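Local coordinates for protein triphenylmethane reductase (Citrobacter sp., PDB 2JL1) that probably reduces triphenylmethane dyes with NADPH and binds NADP(H) in a Rossmann-type fold of the NmrA-like family, at residues Leu21-Ala26 with Ala181-Leu186; Ala110-Ile115 with Ala260-Asp265; Asp145-Glu150 with Gln202-Asp207; Arg175-Leu180 with Ser273-Lys278. One frame throughout, in Å; residues are numbered along the deposited sequence.

Interaction 1 of 4, residues Leu21-Ala26 with Ala181-Leu186; sequences LKKVPA and AAATVL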
# COMPACT_ATOMS: atom_id res chain seq x y z
N LEU A 21 20.49 18.76 14.98
CA LEU A 21 21.39 19.26 16.04
C LEU A 21 21.66 20.76 15.92
O LEU A 21 22.09 21.39 16.89
CB LEU A 21 22.70 18.44 16.08
CG LEU A 21 22.64 17.02 16.68
CD1 LEU A 21 23.92 16.18 16.40
CD2 LEU A 21 22.36 17.06 18.17
N LYS A 22 21.42 21.34 14.75
CA LYS A 22 21.52 22.79 14.60
C LYS A 22 20.19 23.48 14.92
O LYS A 22 20.11 24.71 14.91
CB LYS A 22 21.97 23.17 13.19
CG LYS A 22 23.37 22.70 12.84
CD LYS A 22 23.72 23.23 11.46
CE LYS A 22 24.95 22.55 10.87
NZ LYS A 22 24.68 22.30 9.42
N LYS A 23 19.14 22.71 15.22
CA LYS A 23 17.82 23.29 15.45
C LYS A 23 17.23 23.03 16.84
O LYS A 23 16.51 23.87 17.37
CB LYS A 23 16.82 22.82 14.37
CG LYS A 23 17.12 23.31 12.97
CD LYS A 23 16.27 22.54 11.93
CE LYS A 23 16.64 22.92 10.48
NZ LYS A 23 16.22 24.32 10.12
N VAL A 24 17.50 21.86 17.40
CA VAL A 24 16.91 21.45 18.67
C VAL A 24 18.04 20.90 19.57
O VAL A 24 19.07 20.47 19.05
CB VAL A 24 15.78 20.38 18.47
CG1 VAL A 24 14.58 20.96 17.71
CG2 VAL A 24 16.31 19.14 17.74
N PRO A 25 17.85 20.92 20.91
CA PRO A 25 18.87 20.35 21.80
C PRO A 25 19.07 18.87 21.53
O PRO A 25 18.12 18.19 21.12
CB PRO A 25 18.26 20.54 23.19
CG PRO A 25 17.33 21.68 23.04
CD PRO A 25 16.72 21.48 21.68
N ALA A 26 20.28 18.38 21.75
CA ALA A 26 20.62 16.98 21.46
C ALA A 26 19.77 15.99 22.25
O ALA A 26 19.50 14.88 21.78
CB ALA A 26 22.10 16.72 21.71
N ALA A 181 15.51 19.22 4.45
CA ALA A 181 14.05 19.29 4.30
C ALA A 181 13.32 18.48 5.36
O ALA A 181 12.31 18.94 5.91
CB ALA A 181 13.65 18.80 2.89
N ALA A 182 13.79 17.26 5.62
CA ALA A 182 13.22 16.44 6.67
C ALA A 182 13.35 17.14 8.05
O ALA A 182 12.36 17.24 8.81
CB ALA A 182 13.89 15.08 6.66
N ALA A 183 14.54 17.66 8.35
CA ALA A 183 14.80 18.38 9.60
C ALA A 183 13.95 19.66 9.73
O ALA A 183 13.42 19.96 10.83
CB ALA A 183 16.30 18.69 9.77
N THR A 184 13.80 20.39 8.64
CA THR A 184 12.96 21.61 8.64
C THR A 184 11.50 21.26 8.98
O THR A 184 10.90 21.85 9.86
CB THR A 184 13.05 22.30 7.27
OG1 THR A 184 14.40 22.67 7.03
CG2 THR A 184 12.16 23.53 7.18
N VAL A 185 10.97 20.27 8.28
CA VAL A 185 9.63 19.77 8.47
C VAL A 185 9.35 19.31 9.91
O VAL A 185 8.29 19.63 10.47
CB VAL A 185 9.34 18.66 7.42
CG1 VAL A 185 8.17 17.79 7.83
CG2 VAL A 185 9.08 19.29 6.04
N LEU A 186 10.28 18.56 10.49
CA LEU A 186 10.18 18.05 11.88
C LEU A 186 10.14 19.12 12.98
O LEU A 186 9.63 18.87 14.09
CB LEU A 186 11.31 17.05 12.17
CG LEU A 186 11.28 15.73 11.37
CD1 LEU A 186 12.62 15.00 11.44
CD2 LEU A 186 10.12 14.81 11.81

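Interaction 2 of 4, residues Ala110-Ile115 with Ala260-Asp265; sequences AEESII and ASKTSD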
# COMPACT_ATOMS: atom_id res chain seq x y z
N ALA A 110 5.58 8.96 -7.29
CA ALA A 110 5.56 7.48 -7.27
C ALA A 110 4.45 6.89 -8.17
O ALA A 110 4.67 5.86 -8.84
CB ALA A 110 5.40 6.97 -5.82
N GLU A 111 3.30 7.55 -8.22
CA GLU A 111 2.17 7.04 -9.03
C GLU A 111 2.50 6.92 -10.52
O GLU A 111 1.90 6.11 -11.24
CB GLU A 111 0.96 7.94 -8.88
CG GLU A 111 0.35 7.94 -7.50
CD GLU A 111 0.93 9.03 -6.59
OE1 GLU A 111 1.96 9.67 -6.93
OE2 GLU A 111 0.32 9.25 -5.53
N GLU A 112 3.46 7.72 -10.99
CA GLU A 112 3.85 7.74 -12.40
C GLU A 112 5.11 6.95 -12.68
O GLU A 112 5.58 6.88 -13.83
CB GLU A 112 4.03 9.19 -12.88
CG GLU A 112 2.70 9.88 -13.06
CD GLU A 112 2.16 10.48 -11.77
OE1 GLU A 112 2.96 10.96 -10.94
OE2 GLU A 112 0.92 10.51 -11.61
N SER A 113 5.66 6.38 -11.62
CA SER A 113 6.95 5.72 -11.70
C SER A 113 6.88 4.38 -12.42
O SER A 113 5.87 3.71 -12.39
CB SER A 113 7.54 5.56 -10.31
OG SER A 113 8.75 4.83 -10.38
N ILE A 114 7.99 4.02 -13.07
CA ILE A 114 8.12 2.76 -13.74
C ILE A 114 9.16 1.84 -13.07
O ILE A 114 9.51 0.81 -13.64
CB ILE A 114 8.43 2.95 -15.27
CG1 ILE A 114 9.89 3.42 -15.50
CG2 ILE A 114 7.40 3.89 -15.94
CD1 ILE A 114 10.29 3.53 -16.99
N ILE A 115 9.68 2.21 -11.90
CA ILE A 115 10.53 1.29 -11.15
C ILE A 115 9.76 0.61 -9.99
O ILE A 115 8.91 1.25 -9.35
CB ILE A 115 11.79 1.98 -10.64
CG1 ILE A 115 11.46 3.00 -9.57
CG2 ILE A 115 12.55 2.66 -11.82
CD1 ILE A 115 12.42 2.99 -8.41
N ALA A 260 12.76 10.47 -14.08
CA ALA A 260 13.17 11.53 -13.16
C ALA A 260 13.00 12.92 -13.78
O ALA A 260 13.65 13.88 -13.39
CB ALA A 260 14.60 11.27 -12.67
N SER A 261 12.06 13.04 -14.70
CA SER A 261 11.96 14.21 -15.57
C SER A 261 10.92 15.22 -15.09
O SER A 261 10.80 16.30 -15.67
CB SER A 261 11.58 13.76 -16.98
OG SER A 261 10.28 13.19 -17.00
N LYS A 262 10.13 14.88 -14.08
CA LYS A 262 9.13 15.82 -13.55
C LYS A 262 9.65 16.70 -12.41
O LYS A 262 10.44 16.25 -11.62
CB LYS A 262 7.88 15.08 -13.08
CG LYS A 262 7.02 14.59 -14.21
CD LYS A 262 6.08 13.48 -13.77
CE LYS A 262 4.88 13.98 -12.99
NZ LYS A 262 3.96 12.83 -12.73
N THR A 263 9.18 17.95 -12.32
CA THR A 263 9.68 18.85 -11.29
C THR A 263 8.61 19.44 -10.39
O THR A 263 7.40 19.43 -10.68
CB THR A 263 10.56 20.04 -11.86
OG1 THR A 263 9.73 20.98 -12.52
CG2 THR A 263 11.67 19.57 -12.82
N SER A 264 9.07 20.03 -9.29
CA SER A 264 8.19 20.69 -8.36
C SER A 264 9.02 21.78 -7.67
O SER A 264 10.26 21.65 -7.57
CB SER A 264 7.70 19.69 -7.30
OG SER A 264 7.00 20.37 -6.25
N ASP A 265 8.34 22.80 -7.17
CA ASP A 265 8.96 23.85 -6.34
C ASP A 265 8.91 23.55 -4.83
O ASP A 265 9.40 24.35 -4.04
CB ASP A 265 8.29 25.21 -6.59
CG ASP A 265 8.48 25.71 -8.01
OD1 ASP A 265 9.45 25.26 -8.69
OD2 ASP A 265 7.67 26.56 -8.43

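Interaction 3 of 4, residues Asp145-Glu150 with Gln202-Asp207; sequences DFFVNE and QPWTFD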
# COMPACT_ATOMS: atom_id res chain seq x y z
N ASP A 145 23.88 12.20 -5.26
CA ASP A 145 25.09 11.49 -4.76
C ASP A 145 25.27 10.13 -5.40
O ASP A 145 26.38 9.64 -5.45
CB ASP A 145 25.05 11.28 -3.22
CG ASP A 145 24.45 12.45 -2.46
OD1 ASP A 145 23.31 12.85 -2.73
OD2 ASP A 145 25.12 12.96 -1.52
N PHE A 146 24.18 9.54 -5.91
CA PHE A 146 24.25 8.25 -6.59
C PHE A 146 25.08 8.41 -7.86
O PHE A 146 25.88 7.54 -8.18
CB PHE A 146 22.85 7.69 -6.91
CG PHE A 146 22.88 6.32 -7.56
CD1 PHE A 146 23.17 5.19 -6.79
CD2 PHE A 146 22.62 6.17 -8.92
CE1 PHE A 146 23.21 3.92 -7.37
CE2 PHE A 146 22.67 4.91 -9.52
CZ PHE A 146 22.96 3.78 -8.73
N PHE A 147 24.94 9.55 -8.53
CA PHE A 147 25.57 9.83 -9.82
C PHE A 147 26.87 10.68 -9.70
O PHE A 147 27.77 10.60 -10.53
CB PHE A 147 24.57 10.56 -10.72
CG PHE A 147 23.22 9.90 -10.79
CD1 PHE A 147 23.05 8.73 -11.52
CD2 PHE A 147 22.13 10.42 -10.11
CE1 PHE A 147 21.79 8.10 -11.60
CE2 PHE A 147 20.87 9.80 -10.18
CZ PHE A 147 20.71 8.64 -10.90
N VAL A 148 26.94 11.49 -8.65
CA VAL A 148 28.00 12.47 -8.52
C VAL A 148 28.68 12.23 -7.18
O VAL A 148 28.19 12.61 -6.13
CB VAL A 148 27.46 13.91 -8.60
CG1 VAL A 148 28.60 14.92 -8.49
CG2 VAL A 148 26.68 14.13 -9.92
N ASN A 149 29.84 11.58 -7.24
CA ASN A 149 30.55 11.14 -6.05
C ASN A 149 32.00 10.98 -6.47
O ASN A 149 32.33 11.27 -7.63
CB ASN A 149 29.96 9.82 -5.50
CG ASN A 149 29.81 8.75 -6.57
OD1 ASN A 149 30.78 8.34 -7.21
ND2 ASN A 149 28.58 8.30 -6.79
N GLU A 150 32.85 10.53 -5.53
CA GLU A 150 34.30 10.40 -5.76
C GLU A 150 34.63 9.47 -6.93
O GLU A 150 35.68 9.59 -7.55
CB GLU A 150 35.01 9.93 -4.48
CG GLU A 150 34.59 8.51 -4.02
CD GLU A 150 35.11 8.13 -2.63
OE1 GLU A 150 36.13 8.71 -2.19
OE2 GLU A 150 34.49 7.25 -1.98
N GLN A 202 15.72 22.51 -11.28
CA GLN A 202 16.80 22.77 -12.24
C GLN A 202 17.43 21.43 -12.65
O GLN A 202 18.58 21.14 -12.30
CB GLN A 202 17.85 23.72 -11.66
CG GLN A 202 17.32 25.10 -11.31
CD GLN A 202 18.41 25.98 -10.75
OE1 GLN A 202 18.74 25.91 -9.55
NE2 GLN A 202 19.01 26.78 -11.62
N PRO A 203 16.70 20.64 -13.43
CA PRO A 203 17.17 19.29 -13.80
C PRO A 203 18.35 19.35 -14.78
O PRO A 203 18.62 20.42 -15.36
CB PRO A 203 15.93 18.65 -14.44
CG PRO A 203 15.09 19.83 -14.94
CD PRO A 203 15.38 20.98 -14.02
N TRP A 204 19.00 18.21 -14.97
CA TRP A 204 20.24 18.12 -15.75
C TRP A 204 20.21 16.85 -16.58
O TRP A 204 19.32 16.00 -16.44
CB TRP A 204 21.45 18.13 -14.80
CG TRP A 204 21.40 17.09 -13.65
CD1 TRP A 204 20.80 17.26 -12.44
CD2 TRP A 204 22.02 15.79 -13.61
NE1 TRP A 204 20.97 16.15 -11.66
CE2 TRP A 204 21.73 15.23 -12.34
CE3 TRP A 204 22.79 15.05 -14.52
CZ2 TRP A 204 22.17 13.95 -11.96
CZ3 TRP A 204 23.22 13.78 -14.15
CH2 TRP A 204 22.91 13.23 -12.88
N THR A 205 21.17 16.72 -17.49
CA THR A 205 21.28 15.52 -18.29
C THR A 205 22.71 15.05 -18.09
O THR A 205 23.57 15.80 -17.56
CB THR A 205 21.01 15.82 -19.78
OG1 THR A 205 21.94 16.82 -20.24
CG2 THR A 205 19.55 16.33 -20.00
N PHE A 206 23.00 13.84 -18.54
CA PHE A 206 24.38 13.35 -18.43
C PHE A 206 25.37 14.05 -19.35
O PHE A 206 26.54 14.22 -18.99
CB PHE A 206 24.43 11.83 -18.54
CG PHE A 206 23.97 11.15 -17.29
CD1 PHE A 206 22.64 10.79 -17.12
CD2 PHE A 206 24.87 10.91 -16.24
CE1 PHE A 206 22.20 10.18 -15.95
CE2 PHE A 206 24.43 10.30 -15.03
CZ PHE A 206 23.09 9.95 -14.90
N ASP A 207 24.91 14.50 -20.52
CA ASP A 207 25.69 15.43 -21.34
C ASP A 207 26.17 16.64 -20.54
O ASP A 207 27.35 16.99 -20.60
CB ASP A 207 24.89 15.91 -22.56
CG ASP A 207 24.96 14.94 -23.71
OD1 ASP A 207 25.57 13.86 -23.58
OD2 ASP A 207 24.43 15.28 -24.79

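Interaction 4 of 4, residues Arg175-Leu180 with Ser273-Lys278; sequences RNELAL and SLTPLK. With NAP (NADP nicotinamide-adenine-dinucleotide phosphate), chain B.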
# COMPACT_ATOMS: atom_id res chain seq x y z
N ARG A 175 21.43 14.11 -0.85
CA ARG A 175 20.98 13.61 0.47
C ARG A 175 20.98 14.73 1.48
O ARG A 175 20.09 14.80 2.32
CB ARG A 175 21.91 12.55 1.00
CG ARG A 175 21.65 11.19 0.51
CD ARG A 175 22.44 10.21 1.35
NE ARG A 175 22.53 8.97 0.61
CZ ARG A 175 23.57 8.65 -0.16
NH1 ARG A 175 24.62 9.45 -0.22
NH2 ARG A 175 23.55 7.50 -0.83
N ASN A 176 22.01 15.58 1.41
CA ASN A 176 22.14 16.69 2.33
C ASN A 176 20.92 17.60 2.31
O ASN A 176 20.37 17.91 3.36
CB ASN A 176 23.41 17.49 2.09
CG ASN A 176 23.55 18.62 3.06
OD1 ASN A 176 23.59 19.78 2.68
ND2 ASN A 176 23.57 18.28 4.34
N GLU A 177 20.48 18.00 1.13
CA GLU A 177 19.30 18.87 1.01
C GLU A 177 18.01 18.17 1.37
O GLU A 177 17.12 18.79 1.95
CB GLU A 177 19.19 19.49 -0.39
CG GLU A 177 20.34 20.42 -0.72
CD GLU A 177 20.24 21.00 -2.11
OE1 GLU A 177 20.17 20.24 -3.11
OE2 GLU A 177 20.29 22.24 -2.17
N LEU A 178 17.89 16.89 1.04
CA LEU A 178 16.71 16.11 1.46
C LEU A 178 16.67 15.97 2.97
O LEU A 178 15.60 16.01 3.58
CB LEU A 178 16.71 14.74 0.81
CG LEU A 178 16.55 14.82 -0.70
CD1 LEU A 178 16.91 13.46 -1.36
CD2 LEU A 178 15.13 15.32 -1.05
N ALA A 179 17.85 15.83 3.58
CA ALA A 179 17.94 15.71 5.04
C ALA A 179 17.57 17.01 5.72
O ALA A 179 16.95 17.01 6.79
CB ALA A 179 19.35 15.30 5.44
N LEU A 180 18.00 18.11 5.12
CA LEU A 180 17.65 19.46 5.58
C LEU A 180 16.14 19.67 5.53
O LEU A 180 15.55 20.20 6.48
CB LEU A 180 18.40 20.53 4.76
CG LEU A 180 18.03 21.99 5.01
CD1 LEU A 180 18.13 22.35 6.53
CD2 LEU A 180 18.92 22.92 4.18
N SER A 273 17.26 28.24 -1.63
CA SER A 273 18.06 27.93 -2.83
C SER A 273 18.67 26.54 -2.78
O SER A 273 19.14 26.11 -1.73
CB SER A 273 19.21 28.94 -3.00
OG SER A 273 18.72 30.22 -3.31
N LEU A 274 18.67 25.87 -3.93
CA LEU A 274 19.23 24.54 -4.08
C LEU A 274 20.69 24.64 -4.51
O LEU A 274 21.10 25.60 -5.13
CB LEU A 274 18.47 23.74 -5.15
CG LEU A 274 16.94 23.60 -4.99
CD1 LEU A 274 16.32 22.83 -6.16
CD2 LEU A 274 16.58 22.96 -3.63
N THR A 275 21.46 23.61 -4.17
CA THR A 275 22.89 23.55 -4.46
C THR A 275 23.07 23.26 -5.93
O THR A 275 22.56 22.26 -6.43
CB THR A 275 23.53 22.44 -3.64
OG1 THR A 275 23.26 22.69 -2.25
CG2 THR A 275 25.04 22.37 -3.87
N PRO A 276 23.79 24.14 -6.64
CA PRO A 276 24.09 23.94 -8.06
C PRO A 276 24.83 22.62 -8.27
O PRO A 276 25.69 22.26 -7.46
CB PRO A 276 25.02 25.11 -8.38
CG PRO A 276 24.68 26.15 -7.38
CD PRO A 276 24.41 25.39 -6.14
N LEU A 277 24.53 21.93 -9.35
CA LEU A 277 25.20 20.66 -9.69
C LEU A 277 26.72 20.82 -9.69
O LEU A 277 27.45 19.94 -9.21
CB LEU A 277 24.71 20.15 -11.04
CG LEU A 277 25.15 18.76 -11.50
CD1 LEU A 277 24.67 17.64 -10.53
CD2 LEU A 277 24.57 18.56 -12.89
N LYS A 278 27.21 21.94 -10.22
CA LYS A 278 28.66 22.18 -10.30
C LYS A 278 29.33 22.18 -8.92
O LYS A 278 30.43 21.65 -8.77
CB LYS A 278 28.98 23.49 -11.04
CG LYS A 278 30.47 23.58 -11.41
CD LYS A 278 30.88 24.91 -12.02
CE LYS A 278 30.20 25.16 -13.35
NZ LYS A 278 30.52 24.12 -14.38
PA NAP B . 21.71 3.78 3.77
O1A NAP B . 22.00 2.55 2.99
O2A NAP B . 22.90 4.61 4.10
O5B NAP B . 20.91 3.46 5.11
C5B NAP B . 19.90 2.48 5.21
C4B NAP B . 19.58 2.42 6.70
O4B NAP B . 18.57 1.45 6.96
C3B NAP B . 20.84 2.00 7.46
O3B NAP B . 21.02 2.84 8.57
C2B NAP B . 20.54 0.61 7.94
O2B NAP B . 21.07 0.39 9.21
C1B NAP B . 19.02 0.66 8.04
N9A NAP B . 18.49 -0.71 8.06
C8A NAP B . 18.73 -1.73 7.18
N7A NAP B . 18.03 -2.81 7.60
C5A NAP B . 17.39 -2.50 8.75
C6A NAP B . 16.55 -3.23 9.60
N6A NAP B . 16.26 -4.50 9.34
N1A NAP B . 16.03 -2.61 10.71
C2A NAP B . 16.34 -1.30 10.99
N3A NAP B . 17.15 -0.58 10.15
C4A NAP B . 17.67 -1.18 9.05
O3 NAP B . 20.65 4.65 2.90
PN NAP B . 20.55 6.24 2.66
O1N NAP B . 20.64 6.88 3.98
O2N NAP B . 21.50 6.63 1.58
O5D NAP B . 19.00 6.40 2.15
C5D NAP B . 17.92 6.15 3.05
C4D NAP B . 16.78 5.32 2.45
O4D NAP B . 16.35 5.93 1.24
C3D NAP B . 17.21 3.90 2.07
O3D NAP B . 16.99 2.94 3.08
C2D NAP B . 16.40 3.58 0.83
O2D NAP B . 15.14 2.98 1.09
C1D NAP B . 16.13 4.94 0.24
N1N NAP B . 16.99 5.11 -0.94
C2N NAP B . 16.71 6.16 -1.76
C3N NAP B . 17.44 6.35 -2.90
C7N NAP B . 17.14 7.47 -3.80
O7N NAP B . 18.04 7.66 -4.89
N7N NAP B . 16.04 8.18 -3.55
C4N NAP B . 18.55 5.51 -3.18
C5N NAP B . 18.87 4.52 -2.29
C6N NAP B . 18.05 4.28 -1.19
P2B NAP B . 22.50 -0.31 9.42
O1X NAP B . 23.52 0.79 9.62
O2X NAP B . 22.91 -1.17 8.23
O3X NAP B . 22.34 -1.17 10.66
O HOH W 1 23.93 20.07 -0.78

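Interaction 1 of 4, residues Leu21-Ala26 with Ala181-Leu186
Lys23 reaches from its loop to residues 181-186 of helix 175-186 and meets Ala183 and Thr184. Its side chain runs nearly straight as far as CE and bends only at the last torsion, chi4 -69°. The chain lies obliquely across the side chain of Thr184. Its methylenes make most of the contact. CD of Lys23 comes to 4.0 Å from the carbonyl O of Ala183, and CE of Lys23 to 4.3 Å from CB of Ala183. The bend then carries the ammonium group toward Thr184, where Lys23 NZ ends 3.9 Å from Thr184 OG1. That distance is too long for a hydrogen bond.

The hydroxyl of Thr184 is already engaged. It is hydrogen-bonded to the carbonyl O of Leu180, one turn back on the same helix. Thr184 OG1 sits beside its own backbone N, chi1 -61°, which places it near that carbonyl. The contact is therefore mainly the aliphatic part of a lysine laid on a helix. Lys23 is exposed, while Ala183 and Thr184 are buried.

The loop 21-26 joins helix 11-20 to strand 29-33. Helix 175-186 packs beside helix 11-20, with Ala183 touching His19 and Leu20. Thr184 also meets Leu270 of helix 266-271, and Val185 rests on strand 135-140.

Interaction 2 of 4, residues Ala110-Ile115 with Ala260-Asp265
Glu112 and Lys262 form a salt bridge, the one direct contact between these two segments. Lys262 NZ donates a hydrogen bond to Glu112 OE1 at 2.8 Å. The ammonium group does not come in along the carboxylate plane. It stands above it, 62° out of plane, and lies over the bent chain of the glutamate. Lys262 NZ is thus also 3.2 Å from Glu112 CG, while the second oxygen, Glu112 OE2, is 4.0 Å from that nitrogen. Glu112 folds back at chi2, 85°, and this turns the carboxylate so that one of its faces meets the lysine. The two side chains cross at about a right angle.

The next shell holds the backbones. Ser113 OG accepts from Ile115 N at 3.2 Å, which makes an ST turn just after the 3-10 turn that carries Glu112. That serine hydroxyl is also hydrogen-bonded to Glu259, and Glu259 bonds Ile114 N as well. The carbonyl O of Lys262 is held by Asn171.

The bridge lies at the surface. Residues 110-115 connect strand 101-107 of the parallel sheet to helix 117-130. Residues 260-265 connect helix 242-256 to helix 266-271, and Ser264 caps a backbone N at the start of the latter.

Interaction 3 of 4, residues Asp145-Glu150 with Gln202-Asp207
An aromatic cluster of Phe147, Trp204 and Phe206 joins the end of the short helix 144-147 to the start of helix 206-217. Both pairs that Phe147 makes are offset edge-to-face. The edge of Trp204 is directed to the face of Phe147, with its six-membered ring centred 5.8 Å from the Phe147 ring and the planes at 74°. Phe206 also presents its edge, with ring centres 5.6 Å apart from Phe147 and planes at 76°.

The touching atoms differ. CH2 of Trp204 comes to 3.8 Å from CB of Phe147, near the root of the side chain. CZ of Phe206 comes to 3.6 Å from CD1 of Phe147. Trp204 takes the crowded position, chi1 52°, with CG between its backbone N and carbonyl carbon. In this pose CZ3 of Trp204 lies over the centre of the Phe206 ring. The indole NE1 is hydrogen-bonded to Ser172.

Around the cluster, Tyr252 and Ile255 of helix 242-256 touch Phe147, and Leu277 of helix 277-285 touches Trp204. Thr205, between the two aromatic residues, is the N-cap of helix 206-217. The side chain of Phe147 is about 6 Å from the bound NADP. The arrangement is that of a small hydrophobic core of packed aromatic rings, set here between several helices beside the cofactor site.

Interaction 4 of 4, residues Arg175-Leu180 with Ser273-Lys278
Residues 175-180 are the first turns of helix 175-186. Residues 273-278 run as an extended link into helix 277-285, with Pro276 at its N-cap position. The backbones come closest at Glu177 and Leu274, whose CA atoms are 7.6 Å apart.

Glu177 carries the contact. Its chain is extended beyond CG, chi2 179°, and this sends the carboxylate out from the helix to the link. Thr275 N donates to Glu177 OE2 at 2.7 Å. The N-H meets the syn side of that oxygen, 26° out of the carboxylate plane, and the bond is bent to 147°. The hydroxyl Thr275 OG1 lies 3.0 Å from the same Glu177 OE2, a weak interaction. Glu177 OE2 also lies 3.2 Å from Leu274 CA. The other oxygen, Glu177 OE1, is bonded to a glycerol, probably from the crystallisation liquor, which also binds the carbonyl O of Thr275. A water lies 3.1 Å from Thr275 OG1 and gives a weak bond to Asn176 OD1.

At the start of the helix, Arg175 extends to the cofactor. Arg175 NE donates to the phosphate oxygen O2N of NADP at 2.7 Å. Asp145 OD1 accepts from the backbone N of Arg175 and so helps to fix this helix start. Leu12 N, Thr9 and Tyr143 are among the other groups that bind the cofactor. One helix thus joins the C-terminal link to the NADP pocket of a Rossmann-type domain, where a basic side chain meets the nicotinamide-side phosphate.

Interactions 1 and 4 share helix 175-186; their centres are about 16 Å apart, and Lys23 CE packs on Leu180 CD1. Interactions 3 and 4 are the closest pair, with about 12 Å between centres. They meet at the start of helix 175-186 and where Trp204 and Val148 pack on Leu277. The centres of interactions 2 and 3 are about 16 Å apart, and Thr263 touches Pro203 there; those of 2 and 1 are about 27 Å apart. Along the chain, interaction 3 is nested inside the loop closed by interaction 2; every other pair crosses. All four lie within the NmrA-like family region. Interaction 4 links helix 175-186, which starts at the NADP site, to helix 277-285; interaction 1 ties its other end to the loop after helix 11-20.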